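Local coordinates for protein pseudoalteromonas arctica PAMC 21717 (Pseudoalteromonas arctica, PDB 5YL7) that probably hydrolyses peptide bonds as a cold-active, calcium-binding serine protease of the subtilase family, at residues A[225-233]-A[246-256]. Sequence-based numbering, arbitrary orientation.
Sequences GRNGGRAYY and GGAQSFANDSE
Arg226 and Glu256 form a salt bridge, with NH1 of Arg226 3.0 Å from OE2 of Glu256. The carboxylate is met on its syn side, and the N-H points off line at 134°. The two planes are nearly parallel, 14° apart, but offset, so the bond is tilted from both. Arg226 runs extended from CG to NE, with CG anti to the backbone N (chi1 -171°), which carries its charge out to the bent Glu256. NH2 of Arg226 makes a second salt bridge, to Glu16. A leucine in its place would probably leave Glu256 and Glu16 without their shared positive mate.

Two tyrosine hydroxyls donate to backbone carbonyls. Tyr233 OH reaches Gly247 O at 2.6 Å, and Tyr232 OH reaches Gln249 O at 2.7 Å. Both approach in the carbonyl plane. Ser223 also bonds Tyr233 OH, and Gln278 bonds Tyr232 OH, so each ring is pinned at its far end. Water 1 bridges the backbones: it accepts from Arg226 N and Ala248 N, and donates to Glu256 O at 2.7 Å.

Small residues make up the apolar part. Ala248 CB lies 4.0 Å from CE2 of Tyr232 and 4.3 Å from CA of Gly225. Ala231 CB rests against Gly247 O at 3.6 Å. Within 225-233, CD2 of Tyr233 sits over one face of the Tyr232 ring.

The contact joins the loops before and after edge strand 242-245 of the parallel subtilase sheet. Segment 225-233 follows strand 219-224 and opens with type I turn 225-228. Segment 246-256 ends in an Asx turn, Asp254 OD1 accepting from Glu256 N, and leads toward antiparallel strands 258-263 and 272-277.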
loop_
_atom_site.group_PDB
_atom_site.type_symbol
_atom_site.label_atom_id
_atom_site.label_comp_id
_atom_site.label_asym_id
_atom_site.label_seq_id
_atom_site.Cartn_x
_atom_site.Cartn_y
_atom_site.Cartn_z
ATOM N N GLY A 225 -3.360 9.247 -12.780
ATOM C CA GLY A 225 -2.028 9.471 -13.380
ATOM C C GLY A 225 -1.515 10.820 -13.071
ATOM O O GLY A 225 -2.110 11.653 -12.392
ATOM N N ARG A 226 -0.384 11.154 -13.709
ATOM C CA ARG A 226 0.281 12.424 -13.579
ATOM C C ARG A 226 -0.547 13.599 -14.085
ATOM O O ARG A 226 -0.312 14.715 -13.657
ATOM C CB ARG A 226 1.678 12.312 -14.242
ATOM C CG ARG A 226 2.572 13.504 -13.981
ATOM C CD ARG A 226 3.984 13.159 -14.427
ATOM N NE ARG A 226 4.952 14.177 -14.055
ATOM C CZ ARG A 226 6.266 13.969 -14.252
ATOM N NH1 ARG A 226 6.707 12.885 -14.850
ATOM N NH2 ARG A 226 7.091 14.818 -13.692
ATOM N N ASN A 227 -1.531 13.344 -14.920
ATOM C CA ASN A 227 -2.461 14.366 -15.323
ATOM C C ASN A 227 -3.526 14.690 -14.291
ATOM O O ASN A 227 -4.289 15.626 -14.466
ATOM C CB ASN A 227 -3.176 14.024 -16.673
ATOM C CG ASN A 227 -4.042 12.776 -16.579
ATOM O OD1 ASN A 227 -3.938 11.990 -15.619
ATOM N ND2 ASN A 227 -4.999 12.639 -17.464
ATOM N N GLY A 228 -3.627 13.907 -13.203
ATOM C CA GLY A 228 -4.711 14.102 -12.257
ATOM C C GLY A 228 -6.071 13.583 -12.721
ATOM O O GLY A 228 -7.059 13.930 -12.049
ATOM N N GLY A 229 -6.095 12.797 -13.737
ATOM C CA GLY A 229 -7.293 12.106 -14.155
ATOM C C GLY A 229 -7.154 10.635 -13.935
ATOM O O GLY A 229 -6.069 10.115 -13.670
ATOM N N ARG A 230 -8.255 9.897 -14.167
ATOM C CA ARG A 230 -8.227 8.476 -13.876
ATOM C C ARG A 230 -7.160 7.767 -14.625
ATOM O O ARG A 230 -7.022 7.890 -15.867
ATOM C CB ARG A 230 -9.610 7.812 -14.207
ATOM C CG ARG A 230 -9.702 6.404 -13.654
ATOM C CD ARG A 230 -11.103 5.850 -13.761
ATOM N NE ARG A 230 -11.611 5.767 -15.126
ATOM C CZ ARG A 230 -11.391 4.815 -15.993
ATOM N NH1 ARG A 230 -10.704 3.748 -15.748
ATOM N NH2 ARG A 230 -12.010 4.932 -17.219
ATOM N N ALA A 231 -6.322 6.968 -13.992
ATOM C CA ALA A 231 -5.377 6.128 -14.719
ATOM C C ALA A 231 -6.134 5.138 -15.533
ATOM O O ALA A 231 -7.150 4.605 -15.100
ATOM C CB ALA A 231 -4.446 5.422 -13.696
ATOM N N TYR A 232 -5.655 4.862 -16.759
ATOM C CA TYR A 232 -6.460 4.094 -17.715
ATOM C C TYR A 232 -6.928 2.779 -17.184
ATOM O O TYR A 232 -8.023 2.299 -17.581
ATOM C CB TYR A 232 -5.681 3.886 -19.019
ATOM C CG TYR A 232 -4.353 3.200 -18.887
ATOM C CD1 TYR A 232 -4.217 1.830 -18.947
ATOM C CD2 TYR A 232 -3.157 3.936 -18.695
ATOM C CE1 TYR A 232 -3.001 1.208 -18.881
ATOM C CE2 TYR A 232 -1.949 3.360 -18.641
ATOM C CZ TYR A 232 -1.836 1.988 -18.730
ATOM O OH TYR A 232 -0.604 1.309 -18.711
ATOM N N TYR A 233 -6.184 2.091 -16.342
ATOM C CA TYR A 233 -6.507 0.778 -15.833
ATOM C C TYR A 233 -7.392 0.830 -14.561
ATOM O O TYR A 233 -7.798 -0.242 -14.129
ATOM C CB TYR A 233 -5.208 0.005 -15.502
ATOM C CG TYR A 233 -4.337 0.778 -14.535
ATOM C CD1 TYR A 233 -4.668 0.859 -13.191
ATOM C CD2 TYR A 233 -3.236 1.545 -14.944
ATOM C CE1 TYR A 233 -3.963 1.674 -12.324
ATOM C CE2 TYR A 233 -2.539 2.331 -14.101
ATOM C CZ TYR A 233 -2.915 2.468 -12.801
ATOM O OH TYR A 233 -2.243 3.271 -11.901
ATOM N N GLY A 246 -1.425 6.638 -8.735
ATOM C CA GLY A 246 -0.850 5.359 -8.994
ATOM C C GLY A 246 -0.066 5.197 -10.263
ATOM O O GLY A 246 0.487 4.161 -10.532
ATOM N N GLY A 247 -0.100 6.286 -11.066
ATOM C CA GLY A 247 0.704 6.336 -12.298
ATOM C C GLY A 247 0.024 5.747 -13.496
ATOM O O GLY A 247 -0.890 4.938 -13.401
ATOM N N ALA A 248 0.467 6.221 -14.648
ATOM C CA ALA A 248 -0.069 5.732 -15.948
ATOM C C ALA A 248 1.091 5.603 -16.902
ATOM O O ALA A 248 1.445 6.652 -17.538
ATOM C CB ALA A 248 -1.174 6.602 -16.433
ATOM N N GLN A 249 1.637 4.409 -17.044
ATOM C CA GLN A 249 2.824 4.144 -17.824
ATOM C C GLN A 249 2.450 3.610 -19.170
ATOM O O GLN A 249 1.394 2.980 -19.359
ATOM C CB GLN A 249 3.662 3.094 -17.084
ATOM C CG GLN A 249 4.237 3.565 -15.725
ATOM C CD GLN A 249 5.006 2.454 -15.075
ATOM O OE1 GLN A 249 4.503 1.349 -14.875
ATOM N NE2 GLN A 249 6.312 2.700 -14.729
ATOM N N SER A 250 3.364 3.775 -20.146
ATOM C CA SER A 250 3.161 3.188 -21.474
ATOM C C SER A 250 4.265 2.252 -21.841
ATOM O O SER A 250 4.253 1.654 -22.931
ATOM C CB SER A 250 2.884 4.226 -22.548
ATOM O OG SER A 250 4.051 4.983 -22.887
ATOM N N PHE A 251 5.243 2.010 -20.928
ATOM C CA PHE A 251 6.343 1.064 -21.162
ATOM C C PHE A 251 6.953 0.729 -19.792
ATOM O O PHE A 251 6.682 1.445 -18.803
ATOM C CB PHE A 251 7.359 1.612 -22.145
ATOM C CG PHE A 251 8.033 2.843 -21.732
ATOM C CD1 PHE A 251 7.567 4.113 -21.957
ATOM C CD2 PHE A 251 9.326 2.775 -21.088
ATOM C CE1 PHE A 251 8.149 5.245 -21.581
ATOM C CE2 PHE A 251 9.916 3.917 -20.717
ATOM C CZ PHE A 251 9.374 5.128 -20.966
ATOM N N ALA A 252 7.770 -0.338 -19.748
ATOM C CA ALA A 252 8.298 -0.768 -18.440
ATOM C C ALA A 252 9.247 0.255 -17.875
ATOM O O ALA A 252 10.064 0.811 -18.506
ATOM C CB ALA A 252 8.948 -2.165 -18.569
ATOM N N ASN A 253 9.018 0.519 -16.590
ATOM C CA ASN A 253 9.836 1.481 -15.847
ATOM C C ASN A 253 9.757 2.905 -16.354
ATOM O O ASN A 253 10.582 3.735 -16.054
ATOM C CB ASN A 253 11.358 1.038 -15.790
ATOM C CG ASN A 253 12.043 1.577 -14.584
ATOM O OD1 ASN A 253 11.481 1.590 -13.494
ATOM N ND2 ASN A 253 13.292 1.982 -14.718
ATOM N N ASP A 254 8.664 3.236 -17.082
ATOM C CA ASP A 254 8.413 4.605 -17.517
ATOM C C ASP A 254 8.338 5.552 -16.311
ATOM O O ASP A 254 7.564 5.262 -15.354
ATOM C CB ASP A 254 7.038 4.537 -18.274
ATOM C CG ASP A 254 6.469 5.857 -18.762
ATOM O OD1 ASP A 254 7.030 6.916 -18.561
ATOM O OD2 ASP A 254 5.358 5.679 -19.388
ATOM N N SER A 255 8.990 6.718 -16.340
ATOM C CA SER A 255 9.016 7.664 -15.299
ATOM C C SER A 255 7.709 8.373 -15.021
ATOM O O SER A 255 7.585 9.145 -14.062
ATOM C CB SER A 255 10.186 8.611 -15.405
ATOM O OG SER A 255 10.016 9.372 -16.623
ATOM N N GLU A 256 6.728 8.138 -15.905
ATOM C CA GLU A 256 5.346 8.553 -15.594
ATOM C C GLU A 256 4.744 7.724 -14.442
ATOM O O GLU A 256 3.685 8.071 -13.885
ATOM C CB GLU A 256 4.427 8.424 -16.809
ATOM C CG GLU A 256 4.755 9.386 -17.959
ATOM C CD GLU A 256 4.547 10.773 -17.581
ATOM O OE1 GLU A 256 3.340 11.191 -17.517
ATOM O OE2 GLU A 256 5.426 11.501 -17.171
HETATM O O HOH W 1 1.280 8.969 -14.707
HETATM O O HOH W 2 8.644 11.495 -16.416
#